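PDB 3P5M: enoyl-CoA hydratase/isomerase from Mycobacterium avium, which probably catalyses hydration or double-bond isomerisation of enoyl-CoA thioesters, as other crotonase-fold enzymes do. Local coordinates for residues C114-A119 with I174-S179; A97-A102 with P121-Q126; V51-L56 with R192-G197. One frame throughout, in Å; residues are numbered along the deposited sequence.

How the contacts relate
Contacts 1, 2 and 3 all reach the six-stranded sheet. Contact 1 is buried. It pairs strand 116-119 with the outermost strand 176-177, mainly through backbone and hydroxyl bonds. Contact 2 is partly buried. It follows the neighbouring strand 95-99 out of that sheet and into a small three-stranded one, with one backbone bond and an aromatic face. Contact 3 lies farther from the chain centre and is partly buried. It ties the start of strand 53-58 to the end of helix 183-195 by an arginine and a water. Contacts 1 and 2 share backbone bonds between V118 and both A97 and V99. L116 packs on V194, joining contacts 1 and 3.

Contact 1 (C114-A119 with I174-S179); sequences CDLVVA and ISHITS
V117 and S175 meet where I174-S179 comes alongside the strand of C114-A119. S175 OG accepts the N-H of V117 at 2.9 Å, with an angle of 149° at the hydrogen. The hydroxyl lies between its own backbone N and carbonyl carbon (chi1 64°), which turns it to the neighbouring strand. From the next residue, H176, regular parallel pairing takes over. H176 N donates to V117 O at 2.9 Å, and A119 N donates to H176 O at 3.2 Å. A119 O then takes two bonds from T178. One comes from the backbone N, nearly in line with the carbonyl. The other comes from OG1 at 2.9 Å, tilted from the carbonyl plane. The two bonds grip A119 O together. The one from OG1 sets the rotation of the T178 side chain and leaves its methyl CG2 against V118 CG1, 3.6 Å away.

Apolar groups fill the side of V117 and A119. The I174 and V117 side chains cross at about a right angle, with I174 CG2 against V117 CG1. The far tip of I174, CD1, presses on A119 CB at 3.5 Å, a tight fit. V118 and H176 lie together on the other side, where V118 CG2 rests near H176 CB.

The second shell holds these groups in place. S175 OG and H176 ND1 share a hydrogen bond of 2.9 Å in the plane of the imidazole, which limits rotation of the ring. R155 of a second subunit bonds S175 O and packs on H176. The crotonase fold is built of repeated beta-beta-alpha units, and here the short strand 176-177 adds a parallel edge strand to its main sheet, with helices 165-171 and 183-195 packed against the contact.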
loop_
_atom_site.group_PDB
_atom_site.type_symbol
_atom_site.label_atom_id
_atom_site.label_comp_id
_atom_site.label_asym_id
_atom_site.label_seq_id
_atom_site.Cartn_x
_atom_site.Cartn_y
_atom_site.Cartn_z
ATOM N N CYS B 114 -1.388 -26.230 -0.398
ATOM C CA CYS B 114 -0.487 -26.343 -1.547
ATOM C C CYS B 114 0.765 -25.482 -1.383
ATOM O O CYS B 114 0.776 -24.514 -0.626
ATOM C CB CYS B 114 -1.221 -25.990 -2.845
ATOM S SG CYS B 114 -2.635 -27.060 -3.130
ATOM N N ASP B 115 1.816 -25.845 -2.097
ATOM C CA ASP B 115 3.061 -25.070 -2.068
ATOM C C ASP B 115 2.993 -23.687 -2.691
ATOM O O ASP B 115 3.609 -22.774 -2.202
ATOM C CB ASP B 115 4.164 -25.888 -2.702
ATOM C CG ASP B 115 4.250 -27.237 -2.067
ATOM O OD1 ASP B 115 4.585 -27.244 -0.866
ATOM O OD2 ASP B 115 3.948 -28.237 -2.734
ATOM N N LEU B 116 2.245 -23.546 -3.770
ATOM C CA LEU B 116 2.058 -22.262 -4.427
ATOM C C LEU B 116 0.595 -22.196 -4.751
ATOM O O LEU B 116 -0.010 -23.231 -5.016
ATOM C CB LEU B 116 2.884 -22.207 -5.715
ATOM C CG LEU B 116 4.400 -22.416 -5.589
ATOM C CD1 LEU B 116 5.019 -22.565 -6.960
ATOM C CD2 LEU B 116 5.069 -21.255 -4.792
ATOM N N VAL B 117 0.011 -21.003 -4.686
ATOM C CA VAL B 117 -1.401 -20.789 -5.067
ATOM C C VAL B 117 -1.405 -19.649 -6.068
ATOM O O VAL B 117 -0.821 -18.595 -5.804
ATOM C CB VAL B 117 -2.282 -20.397 -3.854
ATOM C CG1 VAL B 117 -3.715 -19.988 -4.306
ATOM C CG2 VAL B 117 -2.315 -21.567 -2.816
ATOM N N VAL B 118 -2.033 -19.876 -7.218
ATOM C CA VAL B 118 -2.171 -18.857 -8.264
ATOM C C VAL B 118 -3.653 -18.495 -8.330
ATOM O O VAL B 118 -4.505 -19.312 -8.728
ATOM C CB VAL B 118 -1.647 -19.362 -9.659
ATOM C CG1 VAL B 118 -1.756 -18.246 -10.696
ATOM C CG2 VAL B 118 -0.165 -19.867 -9.592
ATOM N N ALA B 119 -3.960 -17.294 -7.881
ATOM C CA ALA B 119 -5.340 -16.895 -7.668
ATOM C C ALA B 119 -5.804 -15.974 -8.792
ATOM O O ALA B 119 -5.099 -15.019 -9.148
ATOM C CB ALA B 119 -5.493 -16.197 -6.282
ATOM N N ILE B 174 -1.275 -16.299 0.069
ATOM C CA ILE B 174 -1.085 -17.026 -1.169
ATOM C C ILE B 174 0.185 -16.540 -1.857
ATOM O O ILE B 174 0.550 -15.367 -1.716
ATOM C CB ILE B 174 -2.348 -16.887 -2.113
ATOM C CG1 ILE B 174 -2.725 -15.416 -2.322
ATOM C CG2 ILE B 174 -3.533 -17.680 -1.488
ATOM C CD1 ILE B 174 -3.755 -15.185 -3.467
ATOM N N SER B 175 0.839 -17.416 -2.614
ATOM C CA SER B 175 2.108 -17.055 -3.243
ATOM C C SER B 175 1.970 -16.157 -4.487
ATOM O O SER B 175 2.816 -15.319 -4.713
ATOM C CB SER B 175 2.876 -18.313 -3.600
ATOM O OG SER B 175 2.140 -19.044 -4.566
ATOM N N HIS B 176 0.878 -16.309 -5.240
ATOM C CA HIS B 176 0.700 -15.623 -6.549
ATOM C C HIS B 176 -0.633 -14.974 -6.750
ATOM O O HIS B 176 -1.703 -15.561 -6.439
ATOM C CB HIS B 176 0.922 -16.585 -7.713
ATOM C CG HIS B 176 2.354 -16.999 -7.882
ATOM N ND1 HIS B 176 2.959 -17.915 -7.053
ATOM C CD2 HIS B 176 3.305 -16.589 -8.756
ATOM C CE1 HIS B 176 4.217 -18.081 -7.431
ATOM N NE2 HIS B 176 4.456 -17.276 -8.453
ATOM N N ILE B 177 -0.566 -13.763 -7.294
ATOM C CA ILE B 177 -1.746 -13.079 -7.725
ATOM C C ILE B 177 -1.701 -12.844 -9.250
ATOM O O ILE B 177 -0.624 -12.620 -9.834
ATOM C CB ILE B 177 -1.937 -11.747 -6.914
ATOM C CG1 ILE B 177 -3.289 -11.104 -7.191
ATOM C CG2 ILE B 177 -0.857 -10.710 -7.254
ATOM C CD1 ILE B 177 -4.468 -11.721 -6.529
ATOM N N THR B 178 -2.870 -12.921 -9.895
ATOM C CA THR B 178 -2.993 -12.541 -11.284
ATOM C C THR B 178 -4.048 -11.427 -11.428
ATOM O O THR B 178 -4.871 -11.202 -10.524
ATOM C CB THR B 178 -3.383 -13.716 -12.190
ATOM O OG1 THR B 178 -4.731 -14.104 -11.905
ATOM C CG2 THR B 178 -2.465 -14.926 -12.002
ATOM N N SER B 179 -3.992 -10.717 -12.561
ATOM C CA SER B 179 -4.930 -9.640 -12.853
ATOM C C SER B 179 -5.343 -9.553 -14.337
ATOM O O SER B 179 -4.771 -10.242 -15.207
ATOM C CB SER B 179 -4.372 -8.316 -12.315
ATOM O OG SER B 179 -3.027 -8.124 -12.683
#

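Contact 2 (A97-A102 with P121-Q126); sequences AGVHGA and PASYFQ
The contact belongs to the place where the chain leaves the main crotonase-fold sheet after strand 95-99 and enters the small sheet of strands 102-104, 124-126 and 163-164. A102 and Y124 form a parallel bridge there. Y124 N donates to G101 O at 3.2 Å, with an angle of 160° at the hydrogen. The N-H is well directed, but it reaches the oxygen from above the carbonyl plane. S123 CA also approaches G101 O at 3.4 Å in a CH-O contact.

The Y124 ring turns back over the partner strand because CG sits between the backbone N and the carbonyl carbon (chi1 63°). A102 CA lies over one ring face, 4.0 Å from the centroid, in a CH-pi contact displaced toward the rim. A102 CB meets the phenol end, 3.5 Å from Y124 CZ. Deeper in, V99 CG1 touches both S123 CB and the F125 tip atom CZ, each at 4.1 Å. V99 and F125 approach from opposite directions. F125 also packs on A168 of helix 165-171.

S123 OG bonds A120 O, just before the segment, while its CB packs against G101 O. A180 of a third subunit packs on Y124. With one backbone bond across it, the contact probably owes much of its hold to the aromatic face and apolar groups.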
loop_
_atom_site.group_PDB
_atom_site.type_symbol
_atom_site.label_atom_id
_atom_site.label_comp_id
_atom_site.label_asym_id
_atom_site.label_seq_id
_atom_site.Cartn_x
_atom_site.Cartn_y
_atom_site.Cartn_z
ATOM N N ALA B 97 -2.048 -24.912 -6.511
ATOM C CA ALA B 97 -3.471 -24.628 -6.624
ATOM C C ALA B 97 -3.709 -23.460 -7.604
ATOM O O ALA B 97 -3.197 -22.378 -7.409
ATOM C CB ALA B 97 -4.068 -24.333 -5.227
ATOM N N GLY B 98 -4.457 -23.694 -8.681
ATOM C CA GLY B 98 -4.914 -22.587 -9.501
ATOM C C GLY B 98 -6.317 -22.321 -9.013
ATOM O O GLY B 98 -7.208 -23.131 -9.209
ATOM N N VAL B 99 -6.515 -21.214 -8.331
ATOM C CA VAL B 99 -7.803 -20.931 -7.688
ATOM C C VAL B 99 -8.567 -19.826 -8.439
ATOM O O VAL B 99 -8.143 -18.655 -8.482
ATOM C CB VAL B 99 -7.625 -20.490 -6.227
ATOM C CG1 VAL B 99 -8.980 -20.193 -5.577
ATOM C CG2 VAL B 99 -6.900 -21.565 -5.416
ATOM N N HIS B 100 -9.706 -20.194 -9.014
ATOM C CA HIS B 100 -10.603 -19.181 -9.578
ATOM C C HIS B 100 -11.879 -19.272 -8.735
ATOM O O HIS B 100 -12.149 -20.298 -8.110
ATOM C CB HIS B 100 -10.866 -19.468 -11.072
ATOM C CG HIS B 100 -11.884 -20.536 -11.291
ATOM N ND1 HIS B 100 -11.681 -21.848 -10.899
ATOM C CD2 HIS B 100 -13.145 -20.480 -11.806
ATOM C CE1 HIS B 100 -12.769 -22.554 -11.164
ATOM N NE2 HIS B 100 -13.668 -21.751 -11.715
ATOM N N GLY B 101 -12.662 -18.207 -8.671
ATOM C CA GLY B 101 -13.886 -18.247 -7.884
ATOM C C GLY B 101 -13.713 -18.607 -6.416
ATOM O O GLY B 101 -12.636 -18.382 -5.809
ATOM N N ALA B 102 -14.769 -19.202 -5.852
ATOM C CA ALA B 102 -14.841 -19.464 -4.408
ATOM C C ALA B 102 -13.908 -20.585 -3.956
ATOM O O ALA B 102 -13.885 -21.660 -4.564
ATOM C CB ALA B 102 -16.313 -19.761 -3.991
ATOM N N PRO B 121 -8.247 -13.061 -10.384
ATOM C CA PRO B 121 -8.631 -11.731 -9.817
ATOM C C PRO B 121 -9.941 -11.719 -9.051
ATOM O O PRO B 121 -10.033 -11.081 -7.968
ATOM C CB PRO B 121 -8.732 -10.793 -11.041
ATOM C CG PRO B 121 -8.220 -11.557 -12.208
ATOM C CD PRO B 121 -7.828 -12.966 -11.803
ATOM N N ALA B 122 -10.933 -12.431 -9.571
ATOM C CA ALA B 122 -12.236 -12.499 -8.902
ATOM C C ALA B 122 -12.312 -13.646 -7.879
ATOM O O ALA B 122 -13.401 -13.951 -7.346
ATOM C CB ALA B 122 -13.361 -12.612 -9.956
ATOM N N SER B 123 -11.180 -14.284 -7.589
ATOM C CA SER B 123 -11.206 -15.421 -6.627
ATOM C C SER B 123 -11.240 -14.898 -5.187
ATOM O O SER B 123 -11.000 -13.715 -4.971
ATOM C CB SER B 123 -10.109 -16.452 -6.875
ATOM O OG SER B 123 -8.809 -15.969 -6.575
ATOM N N TYR B 124 -11.686 -15.733 -4.243
ATOM C CA TYR B 124 -11.682 -15.365 -2.818
ATOM C C TYR B 124 -11.604 -16.573 -1.887
ATOM O O TYR B 124 -11.894 -17.721 -2.283
ATOM C CB TYR B 124 -12.915 -14.522 -2.456
ATOM C CG TYR B 124 -14.231 -15.223 -2.628
ATOM C CD1 TYR B 124 -14.831 -15.886 -1.550
ATOM C CD2 TYR B 124 -14.892 -15.224 -3.854
ATOM C CE1 TYR B 124 -16.061 -16.507 -1.680
ATOM C CE2 TYR B 124 -16.148 -15.854 -4.005
ATOM C CZ TYR B 124 -16.710 -16.478 -2.915
ATOM O OH TYR B 124 -17.912 -17.083 -3.034
ATOM N N PHE B 125 -11.251 -16.279 -0.638
ATOM C CA PHE B 125 -10.917 -17.277 0.381
ATOM C C PHE B 125 -11.771 -16.930 1.578
ATOM O O PHE B 125 -11.851 -15.761 1.991
ATOM C CB PHE B 125 -9.421 -17.194 0.687
ATOM C CG PHE B 125 -8.552 -17.438 -0.524
ATOM C CD1 PHE B 125 -8.039 -18.716 -0.796
ATOM C CD2 PHE B 125 -8.300 -16.427 -1.416
ATOM C CE1 PHE B 125 -7.275 -18.953 -1.931
ATOM C CE2 PHE B 125 -7.549 -16.640 -2.550
ATOM C CZ PHE B 125 -7.020 -17.909 -2.814
ATOM N N GLN B 126 -12.465 -17.924 2.123
ATOM C CA GLN B 126 -13.446 -17.611 3.127
ATOM C C GLN B 126 -13.699 -18.815 4.033
ATOM O O GLN B 126 -13.915 -19.920 3.552
ATOM C CB GLN B 126 -14.764 -17.222 2.454
ATOM C CG GLN B 126 -15.873 -16.791 3.442
ATOM C CD GLN B 126 -17.269 -16.703 2.778
ATOM O OE1 GLN B 126 -17.503 -17.321 1.751
ATOM N NE2 GLN B 126 -18.181 -15.930 3.373
#

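Contact 3 (V51-L56 with R192-G197); sequences VRAVLL and RSVSGG
R52, just before strand 53-58, reaches across to the S195-G197 backbone near the end of helix 183-195. Its side chain is extended at chi2 (166°) and then bends at chi3 (84°). The bend lays the guanidinium over the S195 carbonyl. S195 O sits under the centre of one face, 3.3 Å from R52 CZ. This is a contact with the face; NE is badly angled for a bond to that oxygen.

The edge of the same group does the bonding. R52 NH2 donates to G197 O at 2.7 Å, close to the guanidinium plane and with an angle of 155° at the hydrogen. G196 CA lies over the face that S195 O meets. T199 OG1 bonds both R52 NE and G197 O, which helps fix the orientation of the group. F252 O of a second subunit adds a weak bond to NH2.

Beside the arginine, A53 CB rests on S195 CB at 3.9 Å and more loosely on V194 CG1. S195 OG lies between its backbone N and carbonyl carbon. That conformation turns the hydroxyl back along the helix to L191 O, and CB is left to meet A53. A water bridges the two backbones, giving one proton to R52 O at 2.7 Å and the other to V194 O at 2.9 Å.

The C-terminal end of a helix is partly negative, through the helix dipole and its carbonyls that lack in-helix partners. A cationic guanidinium that covers S195 O and bonds G197 O in the following loop is therefore probably favourable here, and it would help fix the helix end against the sheet.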
loop_
_atom_site.group_PDB
_atom_site.type_symbol
_atom_site.label_atom_id
_atom_site.label_comp_id
_atom_site.label_asym_id
_atom_site.label_seq_id
_atom_site.Cartn_x
_atom_site.Cartn_y
_atom_site.Cartn_z
ATOM N N VAL B 51 5.674 -37.653 -13.149
ATOM C CA VAL B 51 5.051 -36.510 -12.478
ATOM C C VAL B 51 6.104 -35.714 -11.700
ATOM O O VAL B 51 6.725 -36.220 -10.746
ATOM C CB VAL B 51 3.913 -36.956 -11.537
ATOM C CG1 VAL B 51 3.341 -35.767 -10.783
ATOM C CG2 VAL B 51 2.822 -37.667 -12.329
ATOM N N ARG B 52 6.323 -34.486 -12.145
ATOM C CA ARG B 52 7.225 -33.564 -11.453
ATOM C C ARG B 52 6.511 -32.410 -10.716
ATOM O O ARG B 52 7.143 -31.630 -10.020
ATOM C CB ARG B 52 8.257 -33.025 -12.429
ATOM C CG ARG B 52 9.420 -33.986 -12.590
ATOM C CD ARG B 52 10.227 -33.617 -13.754
ATOM N NE ARG B 52 11.208 -32.590 -13.443
ATOM C CZ ARG B 52 11.903 -31.950 -14.379
ATOM N NH1 ARG B 52 11.708 -32.256 -15.663
ATOM N NH2 ARG B 52 12.774 -31.011 -14.046
ATOM N N ALA B 53 5.214 -32.266 -10.927
ATOM C CA ALA B 53 4.422 -31.233 -10.254
ATOM C C ALA B 53 2.973 -31.639 -10.342
ATOM O O ALA B 53 2.581 -32.315 -11.272
ATOM C CB ALA B 53 4.645 -29.839 -10.854
ATOM N N VAL B 54 2.185 -31.232 -9.352
ATOM C CA VAL B 54 0.763 -31.516 -9.333
ATOM C C VAL B 54 0.020 -30.177 -9.444
ATOM O O VAL B 54 0.382 -29.225 -8.763
ATOM C CB VAL B 54 0.388 -32.242 -8.021
ATOM C CG1 VAL B 54 -1.107 -32.391 -7.904
ATOM C CG2 VAL B 54 1.095 -33.632 -7.944
ATOM N N LEU B 55 -0.992 -30.114 -10.322
ATOM C CA LEU B 55 -1.844 -28.938 -10.443
ATOM C C LEU B 55 -3.197 -29.308 -9.910
ATOM O O LEU B 55 -3.768 -30.329 -10.313
ATOM C CB LEU B 55 -1.990 -28.495 -11.907
ATOM C CG LEU B 55 -3.022 -27.390 -12.230
ATOM C CD1 LEU B 55 -2.741 -26.051 -11.530
ATOM C CD2 LEU B 55 -3.199 -27.191 -13.709
ATOM N N LEU B 56 -3.704 -28.483 -9.006
ATOM C CA LEU B 56 -5.018 -28.641 -8.416
ATOM C C LEU B 56 -5.947 -27.514 -8.846
ATOM O O LEU B 56 -5.670 -26.354 -8.595
ATOM C CB LEU B 56 -4.885 -28.603 -6.893
ATOM C CG LEU B 56 -6.016 -29.156 -6.058
ATOM C CD1 LEU B 56 -6.318 -30.574 -6.532
ATOM C CD2 LEU B 56 -5.622 -29.145 -4.557
ATOM N N ARG B 192 4.591 -24.561 -15.977
ATOM C CA ARG B 192 5.726 -24.905 -16.827
ATOM C C ARG B 192 7.056 -24.817 -16.066
ATOM O O ARG B 192 7.853 -25.754 -16.094
ATOM C CB ARG B 192 5.781 -24.049 -18.119
ATOM C CG ARG B 192 7.160 -24.115 -18.880
ATOM C CD ARG B 192 7.393 -22.898 -19.859
ATOM N NE ARG B 192 6.982 -21.626 -19.232
ATOM C CZ ARG B 192 7.715 -20.913 -18.371
ATOM N NH1 ARG B 192 8.953 -21.303 -18.037
ATOM N NH2 ARG B 192 7.214 -19.792 -17.856
ATOM N N SER B 193 7.307 -23.693 -15.422
ATOM C CA SER B 193 8.598 -23.468 -14.802
ATOM C C SER B 193 8.920 -24.413 -13.604
ATOM O O SER B 193 10.016 -24.987 -13.505
ATOM C CB SER B 193 8.736 -22.024 -14.384
ATOM O OG SER B 193 9.783 -21.978 -13.448
ATOM N N VAL B 194 7.955 -24.558 -12.710
ATOM C CA VAL B 194 8.020 -25.490 -11.581
ATOM C C VAL B 194 8.196 -26.983 -12.014
ATOM O O VAL B 194 9.116 -27.651 -11.554
ATOM C CB VAL B 194 6.785 -25.258 -10.672
ATOM C CG1 VAL B 194 6.653 -26.308 -9.596
ATOM C CG2 VAL B 194 6.904 -23.905 -10.032
ATOM N N SER B 195 7.343 -27.462 -12.926
ATOM C CA SER B 195 7.445 -28.818 -13.492
ATOM C C SER B 195 8.745 -29.051 -14.285
ATOM O O SER B 195 9.091 -30.188 -14.550
ATOM C CB SER B 195 6.222 -29.147 -14.374
ATOM O OG SER B 195 6.226 -28.391 -15.571
ATOM N N GLY B 196 9.458 -27.977 -14.646
ATOM C CA GLY B 196 10.765 -28.093 -15.292
ATOM C C GLY B 196 11.927 -27.839 -14.330
ATOM O O GLY B 196 13.122 -27.895 -14.715
ATOM N N GLY B 197 11.576 -27.582 -13.073
ATOM C CA GLY B 197 12.544 -27.335 -12.008
ATOM C C GLY B 197 13.217 -28.540 -11.352
ATOM O O GLY B 197 12.937 -29.698 -11.666
HETATM O O HOH W 1 9.377 -30.108 -10.105
#